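Local coordinates for methyltransferase-like protein (Saccharopolyspora spinosa, PDB 4PNE) that catalyses a [4+2] cycloaddition in spinosyn biosynthesis on a fold resembling that of S-adenosylmethionine-dependent methyltransferases, at residues Y249-F254 / E284-D289; E256-H261 / G275-V280. One frame throughout, in Å; residues are numbered along the deposited sequence.

Contact 1 (Y249-F254 / E284-D289); sequences YFMPQF and EKYAHD
Met251 carries the whole of the 249-254 side of this contact, reaching Tyr286 with its terminal methyl and Ala287 with its CB. Just before it, Phe250 sits on helix 250-260; its ring does not touch the 284-289 loop but meets that of His62. One face of the Phe250 ring takes Phe254 CB, 3.6 Å above the plane toward the rim. Met251 itself points at the loop. Bends at chi2 (-59°) and chi3 (-64°) fold its chain, and Met251 CE ends 3.8 Å from Tyr286 OH, a van der Waals approach in which the two side chains cross at about a right angle. Nearer the backbone, Met251 CB faces Ala287 CB at 4.3 Å; this apolar pair coincides with the closest approach of the two backbones. Tyr286 CG lies between its own N and carbonyl carbon (chi1 58°), a torsion that swings the phenol back toward the helices. Further along, Phe254 N bonds to Phe250 O at 2.8 Å, a helical bond that spans Met251. The contact lies in the helical region beside the cofactor pocket, the Met251 side chain being about 13 Å from the bound S-adenosyl-L-homocysteine. Tyr286 OH is satisfied by a hydrogen bond with Ala279 O, on helix 271-281, and Met251 CE meets it by van der Waals contact alone. With no hydrogen bond directly across the segments, the fit of helix 250-260 against the loop before strand 290-298 rests on dispersion and the removal of apolar groups from water.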
loop_
_atom_site.group_PDB
_atom_site.type_symbol
_atom_site.label_atom_id
_atom_site.label_comp_id
_atom_site.label_asym_id
_atom_site.label_seq_id
_atom_site.Cartn_x
_atom_site.Cartn_y
_atom_site.Cartn_z
ATOM N N TYR A 249 -3.796 -1.105 16.571
ATOM C CA TYR A 249 -5.188 -0.711 16.715
ATOM C C TYR A 249 -5.977 -0.885 15.443
ATOM O O TYR A 249 -7.224 -0.917 15.484
ATOM C CB TYR A 249 -5.269 0.730 17.189
ATOM C CG TYR A 249 -4.479 0.913 18.466
ATOM C CD1 TYR A 249 -3.182 1.419 18.453
ATOM C CD2 TYR A 249 -5.016 0.523 19.683
ATOM C CE1 TYR A 249 -2.457 1.543 19.619
ATOM C CE2 TYR A 249 -4.301 0.647 20.843
ATOM C CZ TYR A 249 -3.028 1.153 20.811
ATOM O OH TYR A 249 -2.345 1.258 22.003
ATOM N N PHE A 250 -5.297 -1.035 14.306
ATOM C CA PHE A 250 -6.026 -1.009 13.043
ATOM C C PHE A 250 -7.021 -2.150 12.867
ATOM O O PHE A 250 -8.211 -1.894 12.578
ATOM C CB PHE A 250 -5.083 -0.993 11.817
ATOM C CG PHE A 250 -5.846 -0.964 10.513
ATOM C CD1 PHE A 250 -6.025 -2.122 9.793
ATOM C CD2 PHE A 250 -6.469 0.178 10.092
ATOM C CE1 PHE A 250 -6.797 -2.127 8.641
ATOM C CE2 PHE A 250 -7.248 0.167 8.961
ATOM C CZ PHE A 250 -7.399 -0.982 8.246
ATOM N N MET A 251 -6.580 -3.396 12.965
ATOM C CA MET A 251 -7.500 -4.492 12.652
ATOM C C MET A 251 -8.731 -4.477 13.564
ATOM O O MET A 251 -9.848 -4.615 13.064
ATOM C CB MET A 251 -6.823 -5.853 12.715
ATOM C CG MET A 251 -5.843 -6.120 11.591
ATOM S SD MET A 251 -6.542 -6.042 9.958
ATOM C CE MET A 251 -7.729 -7.388 9.973
ATOM N N PRO A 252 -8.567 -4.287 14.871
ATOM C CA PRO A 252 -9.787 -4.295 15.691
ATOM C C PRO A 252 -10.722 -3.163 15.297
ATOM O O PRO A 252 -11.948 -3.375 15.216
ATOM C CB PRO A 252 -9.262 -4.105 17.128
ATOM C CG PRO A 252 -7.832 -4.416 17.064
ATOM C CD PRO A 252 -7.344 -4.184 15.683
ATOM N N GLN A 253 -10.179 -1.979 15.022
ATOM C CA GLN A 253 -11.028 -0.826 14.768
ATOM C C GLN A 253 -11.665 -0.945 13.395
ATOM O O GLN A 253 -12.876 -0.690 13.248
ATOM C CB GLN A 253 -10.266 0.497 14.895
ATOM C CG GLN A 253 -9.842 0.783 16.334
ATOM C CD GLN A 253 -9.451 2.231 16.619
ATOM O OE1 GLN A 253 -9.701 3.142 15.830
ATOM N NE2 GLN A 253 -8.827 2.441 17.778
ATOM N N PHE A 254 -10.908 -1.368 12.394
ATOM C CA PHE A 254 -11.495 -1.517 11.067
ATOM C C PHE A 254 -12.562 -2.613 11.059
ATOM O O PHE A 254 -13.607 -2.433 10.436
ATOM C CB PHE A 254 -10.420 -1.812 10.020
ATOM C CG PHE A 254 -10.968 -1.933 8.632
ATOM C CD1 PHE A 254 -11.270 -0.805 7.920
ATOM C CD2 PHE A 254 -11.205 -3.175 8.067
ATOM C CE1 PHE A 254 -11.827 -0.891 6.651
ATOM C CE2 PHE A 254 -11.757 -3.277 6.793
ATOM C CZ PHE A 254 -12.054 -2.146 6.094
ATOM N N GLU A 284 -9.251 -11.752 15.470
ATOM C CA GLU A 284 -8.747 -12.244 16.749
ATOM C C GLU A 284 -8.004 -13.556 16.613
ATOM O O GLU A 284 -7.173 -13.883 17.474
ATOM C CB GLU A 284 -9.890 -12.392 17.770
ATOM C CG GLU A 284 -10.328 -11.046 18.359
ATOM C CD GLU A 284 -11.241 -11.183 19.554
ATOM O OE1 GLU A 284 -11.895 -12.242 19.689
ATOM O OE2 GLU A 284 -11.322 -10.211 20.338
ATOM N N LYS A 285 -8.271 -14.325 15.565
ATOM C CA LYS A 285 -7.551 -15.592 15.396
ATOM C C LYS A 285 -6.096 -15.424 14.959
ATOM O O LYS A 285 -5.310 -16.334 15.145
ATOM C CB LYS A 285 -8.254 -16.485 14.376
ATOM C CG LYS A 285 -9.700 -16.796 14.691
ATOM C CD LYS A 285 -9.848 -17.699 15.900
ATOM C CE LYS A 285 -11.324 -18.016 16.151
ATOM N NZ LYS A 285 -11.534 -19.080 17.160
ATOM N N TYR A 286 -5.713 -14.267 14.419
ATOM C CA TYR A 286 -4.363 -14.153 13.861
ATOM C C TYR A 286 -3.670 -12.818 14.007
ATOM O O TYR A 286 -2.452 -12.771 13.864
ATOM C CB TYR A 286 -4.389 -14.500 12.365
ATOM C CG TYR A 286 -5.331 -13.623 11.571
ATOM C CD1 TYR A 286 -6.659 -13.960 11.449
ATOM C CD2 TYR A 286 -4.900 -12.445 10.976
ATOM C CE1 TYR A 286 -7.556 -13.143 10.751
ATOM C CE2 TYR A 286 -5.774 -11.630 10.282
ATOM C CZ TYR A 286 -7.105 -11.976 10.171
ATOM O OH TYR A 286 -7.985 -11.154 9.467
ATOM N N ALA A 287 -4.404 -11.730 14.229
ATOM C CA ALA A 287 -3.817 -10.399 14.104
ATOM C C ALA A 287 -2.711 -10.146 15.145
ATOM O O ALA A 287 -1.816 -9.305 14.944
ATOM C CB ALA A 287 -4.882 -9.353 14.229
ATOM N N HIS A 288 -2.774 -10.861 16.265
ATOM C CA HIS A 288 -1.774 -10.662 17.299
ATOM C C HIS A 288 -0.342 -11.042 16.817
ATOM O O HIS A 288 0.651 -10.623 17.413
ATOM C CB HIS A 288 -2.128 -11.456 18.551
ATOM C CG HIS A 288 -1.041 -11.436 19.568
ATOM N ND1 HIS A 288 -0.626 -10.265 20.160
ATOM C CD2 HIS A 288 -0.235 -12.411 20.045
ATOM C CE1 HIS A 288 0.372 -10.522 20.982
ATOM N NE2 HIS A 288 0.625 -11.819 20.938
ATOM N N ASP A 289 -0.263 -11.864 15.769
ATOM C CA ASP A 289 0.983 -12.299 15.165
ATOM C C ASP A 289 1.477 -11.344 14.085
ATOM O O ASP A 289 2.628 -11.436 13.659
ATOM C CB ASP A 289 0.818 -13.694 14.552
ATOM C CG ASP A 289 0.522 -14.761 15.605
ATOM O OD1 ASP A 289 1.165 -14.725 16.678
ATOM O OD2 ASP A 289 -0.368 -15.599 15.360
#

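Contact 2 (E256-H261 / G275-V280); sequences EELAAH and GWAAAV
Leu258 meets helix 271-281 with its CD2 methyl, which is carried outward by an extended chain: CG is anti to the backbone N (chi1 178°), and CD2 in turn continues the line from CA. On the partner helix Val280 also holds its CG1 anti to N, presenting that methyl to the leucine, while CG2 turns back to the indole of Trp276. Leu258 CD2 stands 3.8 Å from Val280 CG1, the two side chains crossing at about a right angle, and 4.1 Å from Ala277 CB. The methyl also touches a backbone oxygen, with Ala277 O 3.8 Å from Leu258 CD2. The indole makes a longer, oblique contact, with Trp276 CZ3 at 4.3 Å from Leu258 CD2. Val280 CG2, one turn along the same helix, lies over the rim of one face of that ring. Trp276 also touches Met42 and Leu50, and Leu258 touches Val53, all on helix 36-54, giving the two segments a shared apolar neighbour. The Trp276 side chain is about 10 Å from the bound S-adenosyl-L-homocysteine and about 4 Å from a malonate, probably from the crystallisation liquor. The axes of 256-260 and 275-280 run 10.2 Å apart at their closest, their directions differing by 137°, an inclined, roughly antiparallel pair. Near the end of the 256-261 segment, His261 ND1 gives a hydrogen bond to Glu257 O (2.9 Å, 160° at the hydrogen), nearly in the ring plane, which should restrain the imidazole's rotation. The contact is apolar among its side chains, with one backbone oxygen against the methyl: a single leucine methyl fitted among Ala277, Val280 and Trp276 makes all the side-chain contacts.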
loop_
_atom_site.group_PDB
_atom_site.type_symbol
_atom_site.label_atom_id
_atom_site.label_comp_id
_atom_site.label_asym_id
_atom_site.label_seq_id
_atom_site.Cartn_x
_atom_site.Cartn_y
_atom_site.Cartn_z
ATOM N N GLU A 256 -14.536 -3.517 13.499
ATOM C CA GLU A 256 -15.744 -2.966 14.077
ATOM C C GLU A 256 -16.489 -2.090 13.051
ATOM O O GLU A 256 -17.714 -2.203 12.896
ATOM C CB GLU A 256 -15.413 -2.183 15.339
ATOM C CG GLU A 256 -16.580 -1.372 15.829
ATOM C CD GLU A 256 -16.421 -0.901 17.248
ATOM O OE1 GLU A 256 -15.354 -1.143 17.861
ATOM O OE2 GLU A 256 -17.368 -0.261 17.738
ATOM N N GLU A 257 -15.757 -1.252 12.313
ATOM C CA GLU A 257 -16.376 -0.424 11.266
ATOM C C GLU A 257 -17.056 -1.249 10.179
ATOM O O GLU A 257 -18.143 -0.904 9.688
ATOM C CB GLU A 257 -15.322 0.486 10.613
ATOM C CG GLU A 257 -14.684 1.442 11.565
ATOM C CD GLU A 257 -15.685 2.401 12.163
ATOM O OE1 GLU A 257 -16.339 3.131 11.375
ATOM O OE2 GLU A 257 -15.833 2.402 13.408
ATOM N N LEU A 258 -16.381 -2.311 9.769
ATOM C CA LEU A 258 -16.830 -3.221 8.740
ATOM C C LEU A 258 -18.080 -3.913 9.196
ATOM O O LEU A 258 -19.055 -3.995 8.446
ATOM C CB LEU A 258 -15.736 -4.225 8.412
ATOM C CG LEU A 258 -16.060 -5.300 7.358
ATOM C CD1 LEU A 258 -16.522 -4.697 6.021
ATOM C CD2 LEU A 258 -14.864 -6.207 7.120
ATOM N N ALA A 259 -18.100 -4.331 10.453
ATOM C CA ALA A 259 -19.240 -5.089 10.991
ATOM C C ALA A 259 -20.509 -4.287 10.922
ATOM O O ALA A 259 -21.569 -4.830 10.680
ATOM C CB ALA A 259 -18.970 -5.487 12.390
ATOM N N ALA A 260 -20.432 -2.990 11.149
ATOM C CA ALA A 260 -21.630 -2.184 10.973
ATOM C C ALA A 260 -22.194 -2.330 9.537
ATOM O O ALA A 260 -23.405 -2.437 9.356
ATOM C CB ALA A 260 -21.341 -0.737 11.297
ATOM N N HIS A 261 -21.324 -2.355 8.522
ATOM C CA HIS A 261 -21.757 -2.436 7.110
ATOM C C HIS A 261 -21.847 -3.849 6.550
ATOM O O HIS A 261 -21.674 -4.044 5.349
ATOM C CB HIS A 261 -20.800 -1.640 6.207
ATOM C CG HIS A 261 -20.679 -0.196 6.578
ATOM N ND1 HIS A 261 -19.871 0.253 7.597
ATOM C CD2 HIS A 261 -21.284 0.902 6.065
ATOM C CE1 HIS A 261 -19.983 1.567 7.700
ATOM N NE2 HIS A 261 -20.837 1.985 6.782
ATOM N N GLY A 275 -16.237 -13.490 1.777
ATOM C CA GLY A 275 -15.222 -14.316 2.392
ATOM C C GLY A 275 -14.120 -13.463 2.989
ATOM O O GLY A 275 -13.662 -13.707 4.098
ATOM N N TRP A 276 -13.713 -12.431 2.259
ATOM C CA TRP A 276 -12.675 -11.529 2.747
ATOM C C TRP A 276 -13.174 -10.782 4.001
ATOM O O TRP A 276 -12.439 -10.635 4.989
ATOM C CB TRP A 276 -12.272 -10.527 1.665
ATOM C CG TRP A 276 -11.439 -9.421 2.219
ATOM C CD1 TRP A 276 -10.092 -9.442 2.465
ATOM C CD2 TRP A 276 -11.901 -8.131 2.623
ATOM N NE1 TRP A 276 -9.698 -8.243 3.005
ATOM C CE2 TRP A 276 -10.786 -7.424 3.114
ATOM C CE3 TRP A 276 -13.148 -7.512 2.618
ATOM C CZ2 TRP A 276 -10.883 -6.114 3.582
ATOM C CZ3 TRP A 276 -13.249 -6.221 3.085
ATOM C CH2 TRP A 276 -12.124 -5.542 3.572
ATOM N N ALA A 277 -14.422 -10.316 3.950
ATOM C CA ALA A 277 -15.021 -9.582 5.074
ATOM C C ALA A 277 -15.069 -10.459 6.323
ATOM O O ALA A 277 -14.765 -10.016 7.435
ATOM C CB ALA A 277 -16.420 -9.109 4.722
ATOM N N ALA A 278 -15.419 -11.722 6.139
ATOM C CA ALA A 278 -15.483 -12.654 7.253
ATOM C C ALA A 278 -14.086 -12.838 7.898
ATOM O O ALA A 278 -13.966 -12.868 9.122
ATOM C CB ALA A 278 -16.039 -13.981 6.775
ATOM N N ALA A 279 -13.040 -12.896 7.072
ATOM C CA ALA A 279 -11.652 -13.024 7.532
ATOM C C ALA A 279 -11.177 -11.815 8.356
ATOM O O ALA A 279 -10.551 -11.971 9.415
ATOM C CB ALA A 279 -10.742 -13.237 6.338
ATOM N N VAL A 280 -11.498 -10.607 7.891
ATOM C CA VAL A 280 -11.160 -9.399 8.635
ATOM C C VAL A 280 -11.854 -9.440 9.989
ATOM O O VAL A 280 -11.241 -9.189 11.024
ATOM C CB VAL A 280 -11.557 -8.126 7.849
ATOM C CG1 VAL A 280 -11.437 -6.867 8.688
ATOM C CG2 VAL A 280 -10.717 -8.021 6.593
#

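After helices 36-54 and 73-88 the chain builds most of the sheet, up to strand 236-242, and passes helix 244-247 into helix 250-260, which supplies the first segment of both contacts. Contact 2 closes the inner loop, where the chain turns back through helix 265-269 into helix 271-281. Contact 1 closes the wider loop around it, as the chain leaves that helix for strand 290-298; the two therefore nest and do not cross. Their centres lie about 12 Å apart and they touch: Phe254 CD2 packs 3.8 Å from Val280 CG1. Together they tie helix 250-260 to helix 271-281 and to the loop leading into strand 290-298.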